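Local coordinates for uncharacterized protein (Enterococcus faecalis, PDB 3CEX), which is of unknown function but has the four-helix-bundle fold of the DinB superfamily, many of whose members are probably metal-dependent enzymes, at residues A[34-39]-A[94-99]; A[4-9]-A[125-130]; A[72-77]-A[111-116]; A[131-136]-A[141-146]. All coordinates share one frame; numbering follows the deposited sequence.

Contact 1 of 4, residues A[34-39]-A[94-99]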
loop_
_atom_site.group_PDB
_atom_site.type_symbol
_atom_site.label_atom_id
_atom_site.label_comp_id
_atom_site.label_asym_id
_atom_site.label_seq_id
_atom_site.Cartn_x
_atom_site.Cartn_y
_atom_site.Cartn_z
ATOM N N ASN A 34 8.384 -10.977 15.932
ATOM C CA ASN A 34 7.422 -12.060 16.185
ATOM C C ASN A 34 6.212 -11.657 17.042
ATOM O O ASN A 34 5.328 -12.468 17.275
ATOM C CB ASN A 34 8.140 -13.215 16.911
ATOM C CG ASN A 34 9.061 -13.996 16.008
ATOM O OD1 ASN A 34 8.883 -14.016 14.799
ATOM N ND2 ASN A 34 10.023 -14.679 16.600
ATOM N N THR A 35 6.198 -10.431 17.556
ATOM C CA THR A 35 5.205 -10.028 18.525
ATOM C C THR A 35 3.950 -9.516 17.856
ATOM O O THR A 35 3.997 -8.549 17.063
ATOM C CB THR A 35 5.750 -8.957 19.460
ATOM O OG1 THR A 35 6.835 -9.525 20.200
ATOM C CG2 THR A 35 4.655 -8.454 20.449
HETATM N N MSE A 36 2.812 -10.132 18.190
HETATM C CA MSE A 36 1.549 -9.603 17.662
HETATM C C MSE A 36 0.863 -8.795 18.748
HETATM O O MSE A 36 0.562 -9.328 19.820
HETATM C CB MSE A 36 0.705 -10.680 16.946
HETATM C CG MSE A 36 -0.138 -11.581 17.712
HETATM SE SE MSE A 36 -1.189 -12.653 16.402
HETATM C CE MSE A 36 -2.691 -11.479 16.032
ATOM N N PRO A 37 0.737 -7.467 18.537
ATOM C CA PRO A 37 0.249 -6.606 19.615
ATOM C C PRO A 37 -1.247 -6.717 19.995
ATOM O O PRO A 37 -1.637 -6.194 21.038
ATOM C CB PRO A 37 0.617 -5.177 19.144
ATOM C CG PRO A 37 0.862 -5.250 17.716
ATOM C CD PRO A 37 1.109 -6.694 17.339
ATOM N N ALA A 38 -2.057 -7.412 19.202
ATOM C CA ALA A 38 -3.500 -7.520 19.470
ATOM C C ALA A 38 -4.077 -8.600 18.573
ATOM O O ALA A 38 -3.480 -8.940 17.554
ATOM C CB ALA A 38 -4.217 -6.172 19.211
ATOM N N PRO A 39 -5.246 -9.157 18.946
ATOM C CA PRO A 39 -5.856 -10.212 18.121
ATOM C C PRO A 39 -5.948 -9.936 16.622
ATOM O O PRO A 39 -5.771 -10.867 15.826
ATOM C CB PRO A 39 -7.248 -10.382 18.755
ATOM C CG PRO A 39 -7.028 -10.028 20.181
ATOM C CD PRO A 39 -6.006 -8.924 20.192
ATOM N N GLU A 94 -5.103 -17.213 16.662
ATOM C CA GLU A 94 -4.255 -18.189 17.304
ATOM C C GLU A 94 -3.335 -18.887 16.310
ATOM O O GLU A 94 -2.193 -19.186 16.642
ATOM C CB GLU A 94 -5.133 -19.172 18.081
ATOM C CG GLU A 94 -5.922 -18.473 19.237
ATOM C CD GLU A 94 -7.356 -17.963 18.884
ATOM O OE1 GLU A 94 -7.705 -17.756 17.684
ATOM O OE2 GLU A 94 -8.144 -17.778 19.858
ATOM N N GLU A 95 -3.808 -19.093 15.082
ATOM C CA GLU A 95 -2.959 -19.591 13.991
ATOM C C GLU A 95 -1.916 -18.564 13.556
ATOM O O GLU A 95 -0.756 -18.929 13.302
ATOM C CB GLU A 95 -3.798 -20.020 12.789
ATOM C CG GLU A 95 -4.539 -21.343 13.001
ATOM C CD GLU A 95 -5.485 -21.707 11.855
ATOM O OE1 GLU A 95 -5.994 -20.804 11.168
ATOM O OE2 GLU A 95 -5.771 -22.906 11.680
ATOM N N ALA A 96 -2.317 -17.287 13.483
ATOM C CA ALA A 96 -1.408 -16.198 13.102
ATOM C C ALA A 96 -0.244 -16.043 14.092
ATOM O O ALA A 96 0.857 -15.738 13.685
ATOM C CB ALA A 96 -2.186 -14.850 12.937
ATOM N N ALA A 97 -0.496 -16.230 15.388
ATOM C CA ALA A 97 0.558 -16.173 16.406
ATOM C C ALA A 97 1.616 -17.260 16.234
ATOM O O ALA A 97 2.677 -17.167 16.819
ATOM C CB ALA A 97 -0.051 -16.278 17.807
ATOM N N LYS A 98 1.313 -18.296 15.456
ATOM C CA LYS A 98 2.247 -19.369 15.205
ATOM C C LYS A 98 3.192 -19.058 14.051
ATOM O O LYS A 98 4.118 -19.832 13.789
ATOM C CB LYS A 98 1.500 -20.677 14.913
ATOM C CG LYS A 98 0.787 -21.235 16.134
ATOM C CD LYS A 98 0.299 -22.647 15.870
ATOM C CE LYS A 98 -1.023 -22.979 16.571
ATOM N NZ LYS A 98 -0.863 -24.008 17.596
ATOM N N VAL A 99 2.961 -17.952 13.343
ATOM C CA VAL A 99 3.899 -17.566 12.306
ATOM C C VAL A 99 4.988 -16.738 12.989
ATOM O O VAL A 99 4.840 -15.540 13.215
ATOM C CB VAL A 99 3.240 -16.826 11.150
ATOM C CG1 VAL A 99 4.316 -16.437 10.116
ATOM C CG2 VAL A 99 2.116 -17.704 10.501
HETATM O O HOH W 1 3.192 -14.016 17.449
#
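The selenium of M36, a selenomethionine, rests against A96 and A97 and makes every direct contact between two connecting segments at one end of the DinB-type helical bundle. Segment 34-39 is the loop that leads from helix 30-33 to helix 44-62; segment 94-99 lies at the end of the short helix 93-96 and includes the type I beta turn A96-V99. The M36 side chain starts with CG between its backbone N and carbonyl carbon (chi1 82°), runs straight through chi2 and bends at chi3 (-85°), which swings CE aside and leaves SE as the touching atom. SE lies over the peptide link between the two alanines, where A97 N is its nearest neighbour at 3.8 Å, with A97 CB at 4.1 Å and A96 CB at 4.2 Å alongside. This is van der Waals packing of a large, polarisable atom on small side chains, and no direct hydrogen bond joins the two segments. A96, buried, also leans on W46 of helix 44-62, whereas A97 is exposed. Beside M36, P37 and T35 pack on helix 144-170, so one short loop spans two parts of the fold. A water lies between the backbones, 2.6 Å from N34 O and 3.3 Å from A97 O, placed to bridge them.

Contact 2 of 4, residues A[4-9]-A[125-130]; sequences MKVTQL and IKEEQL
V6 pushes its two methyl groups against E127 and L130, with CG2 packed on L130 CD1 at 3.8 Å and CG1 beside the carboxylate of E127, 3.8 Å from OE2. The valine and leucine side chains slide past each other in opposite directions, while E127 crosses V6 at about a right angle. E127 reaches across V6 with CG anti to the backbone N (chi1 -173°) and the chain extended beyond it; its aliphatic CG lies 4.1 Å from V6 CG2. A second patch is formed by T7 and I125, whose CG2 methyls meet at 3.7 Å. The hydroxyl of T7 serves another element, bonding to L122 O near the end of helix 104-124. These contacts join the type I turn K5-Q8, which leads into helix 8-25, to the connection between helix 104-124 and the beta hairpin, at one end of the DinB helical bundle. There the connection is braced internally by K126 N, which donates to Q129 OE1 at 2.6 Å, in the plane of the amide carbonyl. The dimer interface runs past the same place: E127 OE1 accepts from M4 N of the second subunit, and L130 packs on M4 of that subunit.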
loop_
_atom_site.group_PDB
_atom_site.type_symbol
_atom_site.label_atom_id
_atom_site.label_comp_id
_atom_site.label_asym_id
_atom_site.label_seq_id
_atom_site.Cartn_x
_atom_site.Cartn_y
_atom_site.Cartn_z
HETATM N N MSE A 4 8.702 1.321 -23.089
HETATM C CA MSE A 4 8.530 0.881 -21.726
HETATM C C MSE A 4 7.472 -0.222 -21.636
HETATM O O MSE A 4 6.437 -0.155 -22.271
HETATM C CB MSE A 4 8.133 2.052 -20.856
HETATM C CG MSE A 4 8.197 1.710 -19.388
HETATM SE SE MSE A 4 7.756 3.244 -18.256
HETATM C CE MSE A 4 8.030 4.625 -19.560
ATOM N N LYS A 5 7.743 -1.214 -20.806
ATOM C CA LYS A 5 6.773 -2.231 -20.496
ATOM C C LYS A 5 5.594 -1.643 -19.695
ATOM O O LYS A 5 5.794 -0.748 -18.851
ATOM C CB LYS A 5 7.437 -3.359 -19.692
ATOM C CG LYS A 5 7.813 -4.582 -20.507
ATOM C CD LYS A 5 9.291 -4.865 -20.549
ATOM C CE LYS A 5 9.502 -6.243 -21.185
ATOM N NZ LYS A 5 10.925 -6.637 -21.130
ATOM N N VAL A 6 4.385 -2.159 -19.959
ATOM C CA VAL A 6 3.173 -1.717 -19.261
ATOM C C VAL A 6 3.170 -2.120 -17.754
ATOM O O VAL A 6 2.412 -1.576 -16.943
ATOM C CB VAL A 6 1.871 -2.167 -20.013
ATOM C CG1 VAL A 6 1.890 -1.688 -21.492
ATOM C CG2 VAL A 6 1.682 -3.671 -19.937
ATOM N N THR A 7 4.034 -3.056 -17.396
ATOM C CA THR A 7 4.197 -3.518 -16.033
ATOM C C THR A 7 5.373 -2.841 -15.278
ATOM O O THR A 7 5.596 -3.138 -14.103
ATOM C CB THR A 7 4.443 -5.051 -16.034
ATOM O OG1 THR A 7 5.619 -5.340 -16.801
ATOM C CG2 THR A 7 3.197 -5.846 -16.624
ATOM N N GLN A 8 6.143 -1.972 -15.933
ATOM C CA GLN A 8 7.354 -1.411 -15.282
ATOM C C GLN A 8 7.012 -0.572 -14.039
ATOM O O GLN A 8 7.647 -0.726 -12.971
ATOM C CB GLN A 8 8.224 -0.585 -16.250
ATOM C CG GLN A 8 9.272 0.300 -15.518
ATOM C CD GLN A 8 10.362 0.861 -16.423
ATOM O OE1 GLN A 8 10.487 0.478 -17.584
ATOM N NE2 GLN A 8 11.148 1.792 -15.888
ATOM N N LEU A 9 6.043 0.319 -14.151
ATOM C CA LEU A 9 5.663 1.111 -12.970
ATOM C C LEU A 9 5.147 0.254 -11.783
ATOM O O LEU A 9 5.473 0.563 -10.625
ATOM C CB LEU A 9 4.704 2.264 -13.316
ATOM C CG LEU A 9 5.186 3.387 -14.252
ATOM C CD1 LEU A 9 4.111 4.459 -14.458
ATOM C CD2 LEU A 9 6.444 4.002 -13.719
ATOM N N ILE A 125 5.539 -11.186 -18.989
ATOM C CA ILE A 125 4.154 -11.214 -19.425
ATOM C C ILE A 125 4.004 -10.328 -20.676
ATOM O O ILE A 125 4.539 -9.224 -20.713
ATOM C CB ILE A 125 3.189 -10.779 -18.289
ATOM C CG1 ILE A 125 1.750 -11.220 -18.589
ATOM C CG2 ILE A 125 3.260 -9.305 -18.054
ATOM C CD1 ILE A 125 1.600 -12.741 -18.777
ATOM N N LYS A 126 3.319 -10.846 -21.703
ATOM C CA LYS A 126 2.945 -10.073 -22.896
ATOM C C LYS A 126 1.638 -9.337 -22.661
ATOM O O LYS A 126 0.749 -9.819 -21.953
ATOM C CB LYS A 126 2.854 -10.976 -24.148
ATOM C CG LYS A 126 4.219 -11.223 -24.789
ATOM C CD LYS A 126 4.285 -12.507 -25.618
ATOM C CE LYS A 126 4.698 -13.742 -24.782
ATOM N NZ LYS A 126 5.732 -13.446 -23.696
ATOM N N GLU A 127 1.545 -8.153 -23.241
ATOM C CA GLU A 127 0.448 -7.248 -22.984
ATOM C C GLU A 127 -0.904 -7.847 -23.414
ATOM O O GLU A 127 -1.939 -7.549 -22.833
ATOM C CB GLU A 127 0.743 -5.945 -23.717
ATOM C CG GLU A 127 -0.201 -4.789 -23.449
ATOM C CD GLU A 127 -0.110 -3.732 -24.545
ATOM O OE1 GLU A 127 -1.180 -3.354 -25.107
ATOM O OE2 GLU A 127 1.042 -3.314 -24.852
ATOM N N GLU A 128 -0.878 -8.686 -24.443
ATOM C CA GLU A 128 -2.074 -9.367 -24.930
ATOM C C GLU A 128 -2.624 -10.384 -23.904
ATOM O O GLU A 128 -3.827 -10.651 -23.862
ATOM C CB GLU A 128 -1.773 -10.059 -26.259
ATOM C CG GLU A 128 -1.581 -9.084 -27.431
ATOM C CD GLU A 128 -0.242 -8.285 -27.422
ATOM O OE1 GLU A 128 0.646 -8.537 -26.554
ATOM O OE2 GLU A 128 -0.091 -7.393 -28.298
ATOM N N GLN A 129 -1.733 -10.928 -23.076
ATOM C CA GLN A 129 -2.106 -11.900 -22.048
ATOM C C GLN A 129 -2.839 -11.276 -20.858
ATOM O O GLN A 129 -3.485 -11.992 -20.103
ATOM C CB GLN A 129 -0.876 -12.632 -21.531
ATOM C CG GLN A 129 -0.169 -13.481 -22.540
ATOM C CD GLN A 129 1.175 -13.966 -22.027
ATOM O OE1 GLN A 129 2.088 -13.167 -21.769
ATOM N NE2 GLN A 129 1.311 -15.283 -21.882
ATOM N N LEU A 130 -2.719 -9.961 -20.678
ATOM C CA LEU A 130 -3.317 -9.318 -19.509
ATOM C C LEU A 130 -4.852 -9.394 -19.479
ATOM O O LEU A 130 -5.446 -9.377 -18.412
ATOM C CB LEU A 130 -2.864 -7.856 -19.382
ATOM C CG LEU A 130 -1.400 -7.618 -18.996
ATOM C CD1 LEU A 130 -1.121 -6.117 -19.097
ATOM C CD2 LEU A 130 -1.079 -8.173 -17.586
#

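Contact 3 of 4, residues A[72-77]-A[111-116]; sequences QHWTEK and LAASVA
The indole N-H of W74 is held by Q72 OE1, and the two residues together present a composite surface to A113. The NE1-OE1 distance is 2.8 Å and the bond is moderately bent, 145° at the hydrogen. It arrives in the plane of the amide carbonyl on a lone pair of the oxygen, which itself stands 21° out of the indole plane. Q72 reaches this position with an extended chain, chi2 177°, that carries the amide oxygen to the N-H edge of the indole. The bond thereby limits the rotation of both side chains and sets OE1 beside the pyrrole nitrogen. A113 CB points at the pair and touches both, 4.0 Å from Q72 OE1 and 4.0 Å from W74 CZ2. The methyl approaches the indole obliquely, and the contact is van der Waals in character, with no hydrogen bond between the segments. On the side of segment 72-77 turned from A113, H73, at the N-cap position of helix 74-78, gives a longer, bent bond from ND1 to E76 OE2, 3.2 Å, on the syn side but well out of the carboxylate plane. The contact lies on the outer surface of the DinB-type helical bundle, where helices 68-71 and 74-78 lie against the long helix 104-124. W74 also packs on L68 and W69 and meets the ring of Y110, while L111 and V115, on other sides of helix 104-124, turn to helix 8-25, and L111 and S114 reach helix 44-62.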
loop_
_atom_site.group_PDB
_atom_site.type_symbol
_atom_site.label_atom_id
_atom_site.label_comp_id
_atom_site.label_asym_id
_atom_site.label_seq_id
_atom_site.Cartn_x
_atom_site.Cartn_y
_atom_site.Cartn_z
ATOM N N GLN A 72 11.555 -24.443 -3.424
ATOM C CA GLN A 72 12.856 -24.049 -2.837
ATOM C C GLN A 72 12.948 -24.430 -1.349
ATOM O O GLN A 72 13.907 -24.090 -0.673
ATOM C CB GLN A 72 13.094 -22.554 -3.004
ATOM C CG GLN A 72 13.454 -22.126 -4.410
ATOM C CD GLN A 72 13.612 -20.629 -4.558
ATOM O OE1 GLN A 72 13.444 -19.870 -3.615
ATOM N NE2 GLN A 72 13.909 -20.194 -5.770
ATOM N N HIS A 73 11.940 -25.135 -0.845
ATOM C CA HIS A 73 11.956 -25.655 0.516
ATOM C C HIS A 73 11.975 -24.604 1.625
ATOM O O HIS A 73 12.455 -24.859 2.713
ATOM C CB HIS A 73 13.098 -26.681 0.647
ATOM C CG HIS A 73 13.001 -27.749 -0.385
ATOM N ND1 HIS A 73 11.970 -28.666 -0.389
ATOM C CD2 HIS A 73 13.725 -27.982 -1.505
ATOM C CE1 HIS A 73 12.098 -29.452 -1.441
ATOM N NE2 HIS A 73 13.154 -29.057 -2.136
ATOM N N TRP A 74 11.374 -23.452 1.372
ATOM C CA TRP A 74 11.217 -22.469 2.448
ATOM C C TRP A 74 10.379 -23.008 3.601
ATOM O O TRP A 74 10.634 -22.690 4.753
ATOM C CB TRP A 74 10.635 -21.157 1.928
ATOM C CG TRP A 74 11.503 -20.465 0.935
ATOM C CD1 TRP A 74 11.333 -20.440 -0.415
ATOM C CD2 TRP A 74 12.685 -19.714 1.200
ATOM N NE1 TRP A 74 12.315 -19.701 -1.004
ATOM C CE2 TRP A 74 13.167 -19.246 -0.036
ATOM C CE3 TRP A 74 13.371 -19.368 2.361
ATOM C CZ2 TRP A 74 14.313 -18.466 -0.145
ATOM C CZ3 TRP A 74 14.516 -18.606 2.251
ATOM C CH2 TRP A 74 14.974 -18.159 1.010
ATOM N N THR A 75 9.395 -23.844 3.305
ATOM C CA THR A 75 8.584 -24.438 4.367
ATOM C C THR A 75 9.414 -25.144 5.453
ATOM O O THR A 75 9.084 -25.062 6.616
ATOM C CB THR A 75 7.493 -25.380 3.824
ATOM O OG1 THR A 75 6.642 -25.759 4.912
ATOM C CG2 THR A 75 8.085 -26.635 3.190
ATOM N N GLU A 76 10.486 -25.828 5.065
ATOM C CA GLU A 76 11.402 -26.488 6.032
ATOM C C GLU A 76 12.264 -25.513 6.840
ATOM O O GLU A 76 12.590 -25.782 7.977
ATOM C CB GLU A 76 12.325 -27.471 5.318
ATOM C CG GLU A 76 11.606 -28.691 4.731
ATOM C CD GLU A 76 11.218 -28.518 3.273
ATOM O OE1 GLU A 76 11.055 -27.368 2.819
ATOM O OE2 GLU A 76 11.062 -29.538 2.574
ATOM N N LYS A 77 12.615 -24.372 6.260
ATOM C CA LYS A 77 13.389 -23.339 6.969
ATOM C C LYS A 77 12.562 -22.627 8.012
ATOM O O LYS A 77 13.059 -22.286 9.085
ATOM C CB LYS A 77 13.904 -22.286 5.993
ATOM C CG LYS A 77 14.750 -22.817 4.843
ATOM C CD LYS A 77 15.899 -23.622 5.317
ATOM C CE LYS A 77 16.896 -22.820 6.102
ATOM N NZ LYS A 77 18.105 -23.692 6.280
ATOM N N LEU A 111 11.166 -13.113 1.232
ATOM C CA LEU A 111 10.575 -11.964 0.543
ATOM C C LEU A 111 11.365 -11.567 -0.718
ATOM O O LEU A 111 10.774 -11.299 -1.763
ATOM C CB LEU A 111 10.426 -10.749 1.480
ATOM C CG LEU A 111 9.671 -9.525 0.932
ATOM C CD1 LEU A 111 8.230 -9.901 0.503
ATOM C CD2 LEU A 111 9.618 -8.401 2.035
ATOM N N ALA A 112 12.688 -11.548 -0.621
ATOM C CA ALA A 112 13.533 -11.223 -1.785
ATOM C C ALA A 112 13.320 -12.217 -2.928
ATOM O O ALA A 112 13.261 -11.820 -4.105
ATOM C CB ALA A 112 15.040 -11.183 -1.390
ATOM N N ALA A 113 13.213 -13.511 -2.586
ATOM C CA ALA A 113 12.917 -14.537 -3.573
ATOM C C ALA A 113 11.541 -14.318 -4.192
ATOM O O ALA A 113 11.384 -14.475 -5.403
ATOM C CB ALA A 113 13.022 -15.941 -2.981
ATOM N N SER A 114 10.527 -14.016 -3.380
ATOM C CA SER A 114 9.181 -13.819 -3.943
ATOM C C SER A 114 9.046 -12.545 -4.781
ATOM O O SER A 114 8.326 -12.531 -5.763
ATOM C CB SER A 114 8.121 -13.848 -2.849
ATOM O OG SER A 114 8.224 -15.077 -2.166
ATOM N N VAL A 115 9.721 -11.473 -4.375
ATOM C CA VAL A 115 9.765 -10.252 -5.181
ATOM C C VAL A 115 10.464 -10.504 -6.507
ATOM O O VAL A 115 9.968 -10.064 -7.546
ATOM C CB VAL A 115 10.417 -9.073 -4.391
ATOM C CG1 VAL A 115 10.683 -7.869 -5.309
ATOM C CG2 VAL A 115 9.501 -8.683 -3.220
ATOM N N ALA A 116 11.581 -11.228 -6.491
ATOM C CA ALA A 116 12.306 -11.561 -7.725
ATOM C C ALA A 116 11.431 -12.316 -8.717
ATOM O O ALA A 116 11.415 -12.002 -9.901
ATOM C CB ALA A 116 13.563 -12.396 -7.432
#

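Contact 4 of 4, residues A[131-136]-A[141-146]; sequences SDVIDK and PVTRQV
The guanidinium of R144 has I134 CG2 over one face, 4.1 Å above the plane and offset toward the rim, and the carboxyl group of D132 at its edge. R144 NH2 donates to D132 OD2 at 3.2 Å in a salt bridge that uses the anti lone pair, with OD2 tilted 21° from the guanidinium plane; the carboxylate and guanidinium planes stand 82° apart. A bend at chi3 (-53°) brings the arginine back beside D132, and further bonds to Q129 O and the hydroxyl of Y121 help fix the group. A shorter backbone bond joins the same residues, R144 N to D132 O at 2.9 Å. All this borders a short antiparallel hairpin, strands 133-135 and 142-143, broken by a classic beta bulge: I134 N (2.7 Å) and D135 N (3.1 Å) both donate to V142 O, and V142 N returns a bond to D135 O. On the sheet face where the CB atoms of D135 and V142 lie together, these atoms are 4.0 Å apart. V133 CG1 packs on P141 CB at 3.7 Å, and I134 CG1 lies against V142 CG1. T143 ends the hairpin and caps the long helix 144-170, its OG1 accepting from V146 N at 3.2 Å.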
loop_
_atom_site.group_PDB
_atom_site.type_symbol
_atom_site.label_atom_id
_atom_site.label_comp_id
_atom_site.label_asym_id
_atom_site.label_seq_id
_atom_site.Cartn_x
_atom_site.Cartn_y
_atom_site.Cartn_z
ATOM N N SER A 131 -5.483 -9.501 -20.648
ATOM C CA SER A 131 -6.940 -9.591 -20.713
ATOM C C SER A 131 -7.461 -11.019 -20.513
ATOM O O SER A 131 -8.671 -11.231 -20.493
ATOM C CB SER A 131 -7.459 -9.040 -22.054
ATOM O OG SER A 131 -7.007 -9.833 -23.127
ATOM N N ASP A 132 -6.571 -11.998 -20.405
ATOM C CA ASP A 132 -7.000 -13.393 -20.250
ATOM C C ASP A 132 -7.843 -13.599 -18.985
ATOM O O ASP A 132 -7.414 -13.219 -17.915
ATOM C CB ASP A 132 -5.779 -14.294 -20.121
ATOM C CG ASP A 132 -5.020 -14.470 -21.436
ATOM O OD1 ASP A 132 -5.559 -14.090 -22.513
ATOM O OD2 ASP A 132 -3.894 -15.030 -21.386
ATOM N N VAL A 133 -8.994 -14.257 -19.112
ATOM C CA VAL A 133 -9.793 -14.657 -17.949
ATOM C C VAL A 133 -9.170 -15.875 -17.242
ATOM O O VAL A 133 -9.021 -16.952 -17.823
ATOM C CB VAL A 133 -11.287 -14.909 -18.349
ATOM C CG1 VAL A 133 -12.099 -15.522 -17.196
ATOM C CG2 VAL A 133 -11.925 -13.611 -18.813
ATOM N N ILE A 134 -8.815 -15.703 -15.979
ATOM C CA ILE A 134 -8.227 -16.781 -15.189
ATOM C C ILE A 134 -9.226 -17.420 -14.216
ATOM O O ILE A 134 -9.025 -18.568 -13.796
ATOM C CB ILE A 134 -6.916 -16.364 -14.442
ATOM C CG1 ILE A 134 -7.142 -15.244 -13.446
ATOM C CG2 ILE A 134 -5.795 -15.942 -15.433
ATOM C CD1 ILE A 134 -5.959 -15.005 -12.587
ATOM N N ASP A 135 -10.304 -16.702 -13.877
ATOM C CA ASP A 135 -11.399 -17.289 -13.086
ATOM C C ASP A 135 -12.732 -16.725 -13.523
ATOM O O ASP A 135 -13.057 -15.598 -13.198
ATOM C CB ASP A 135 -11.209 -17.052 -11.576
ATOM C CG ASP A 135 -12.168 -17.908 -10.718
ATOM O OD1 ASP A 135 -13.209 -18.392 -11.225
ATOM O OD2 ASP A 135 -11.874 -18.091 -9.521
ATOM N N LYS A 136 -13.519 -17.540 -14.216
ATOM C CA LYS A 136 -14.771 -17.083 -14.799
ATOM C C LYS A 136 -15.888 -17.016 -13.764
ATOM O O LYS A 136 -16.915 -16.405 -14.020
ATOM C CB LYS A 136 -15.204 -17.970 -15.986
ATOM C CG LYS A 136 -15.465 -19.471 -15.655
ATOM C CD LYS A 136 -15.561 -20.377 -16.921
ATOM C CE LYS A 136 -16.753 -20.030 -17.797
ATOM N NZ LYS A 136 -16.812 -20.792 -19.097
ATOM N N PRO A 141 -15.553 -11.483 -14.401
ATOM C CA PRO A 141 -14.481 -12.471 -14.319
ATOM C C PRO A 141 -13.153 -11.873 -13.855
ATOM O O PRO A 141 -12.873 -10.676 -14.057
ATOM C CB PRO A 141 -14.353 -12.969 -15.752
ATOM C CG PRO A 141 -15.675 -12.726 -16.363
ATOM C CD PRO A 141 -16.208 -11.486 -15.732
ATOM N N VAL A 142 -12.347 -12.705 -13.210
ATOM C CA VAL A 142 -11.016 -12.301 -12.842
ATOM C C VAL A 142 -10.078 -12.574 -14.021
ATOM O O VAL A 142 -10.009 -13.700 -14.523
ATOM C CB VAL A 142 -10.536 -13.083 -11.620
ATOM C CG1 VAL A 142 -9.112 -12.670 -11.250
ATOM C CG2 VAL A 142 -11.523 -12.900 -10.456
ATOM N N THR A 143 -9.357 -11.541 -14.427
ATOM C CA THR A 143 -8.371 -11.618 -15.480
ATOM C C THR A 143 -6.982 -11.612 -14.885
ATOM O O THR A 143 -6.800 -11.334 -13.699
ATOM C CB THR A 143 -8.466 -10.371 -16.358
ATOM O OG1 THR A 143 -8.239 -9.198 -15.541
ATOM C CG2 THR A 143 -9.842 -10.281 -17.059
ATOM N N ARG A 144 -5.987 -11.880 -15.725
ATOM C CA ARG A 144 -4.603 -11.845 -15.294
ATOM C C ARG A 144 -4.287 -10.473 -14.659
ATOM O O ARG A 144 -3.614 -10.385 -13.630
ATOM C CB ARG A 144 -3.700 -12.111 -16.485
ATOM C CG ARG A 144 -2.286 -12.492 -16.173
ATOM C CD ARG A 144 -1.586 -12.970 -17.447
ATOM N NE ARG A 144 -2.339 -14.018 -18.129
ATOM C CZ ARG A 144 -2.273 -15.310 -17.843
ATOM N NH1 ARG A 144 -1.472 -15.770 -16.898
ATOM N NH2 ARG A 144 -3.004 -16.155 -18.522
ATOM N N GLN A 145 -4.794 -9.427 -15.303
ATOM C CA GLN A 145 -4.521 -8.059 -14.927
ATOM C C GLN A 145 -5.026 -7.755 -13.526
ATOM O O GLN A 145 -4.291 -7.189 -12.713
ATOM C CB GLN A 145 -5.181 -7.121 -15.929
ATOM C CG GLN A 145 -4.917 -5.663 -15.639
ATOM C CD GLN A 145 -5.113 -4.809 -16.871
ATOM O OE1 GLN A 145 -4.625 -5.162 -17.948
ATOM N NE2 GLN A 145 -5.799 -3.672 -16.719
ATOM N N VAL A 146 -6.260 -8.181 -13.243
ATOM C CA VAL A 146 -6.883 -7.989 -11.928
ATOM C C VAL A 146 -6.053 -8.686 -10.838
ATOM O O VAL A 146 -5.787 -8.132 -9.766
ATOM C CB VAL A 146 -8.356 -8.470 -11.956
ATOM C CG1 VAL A 146 -8.917 -8.633 -10.543
ATOM C CG2 VAL A 146 -9.224 -7.472 -12.753
#

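Contacts 2 and 4 are neighbours, with centres about 15 Å apart: L130 O of contact 2 probably accepts from Q145 N of contact 4, and both reach the second subunit. Helix 104-124 carries one side of contact 3 and leads through segment 125-130 of contact 2 to the hairpin of contact 4. Contact 1 lies on the opposite side of the chain's centre from contacts 2 and 4. Contact 3 is closest to the chain's centre, about 10 Å away, yet a surface contact, as is contact 4; contacts 1 and 2 are partly buried. Only contact 4 has direct hydrogen bonds and a salt bridge across it; the others rely on van der Waals packing, with a water in contact 1.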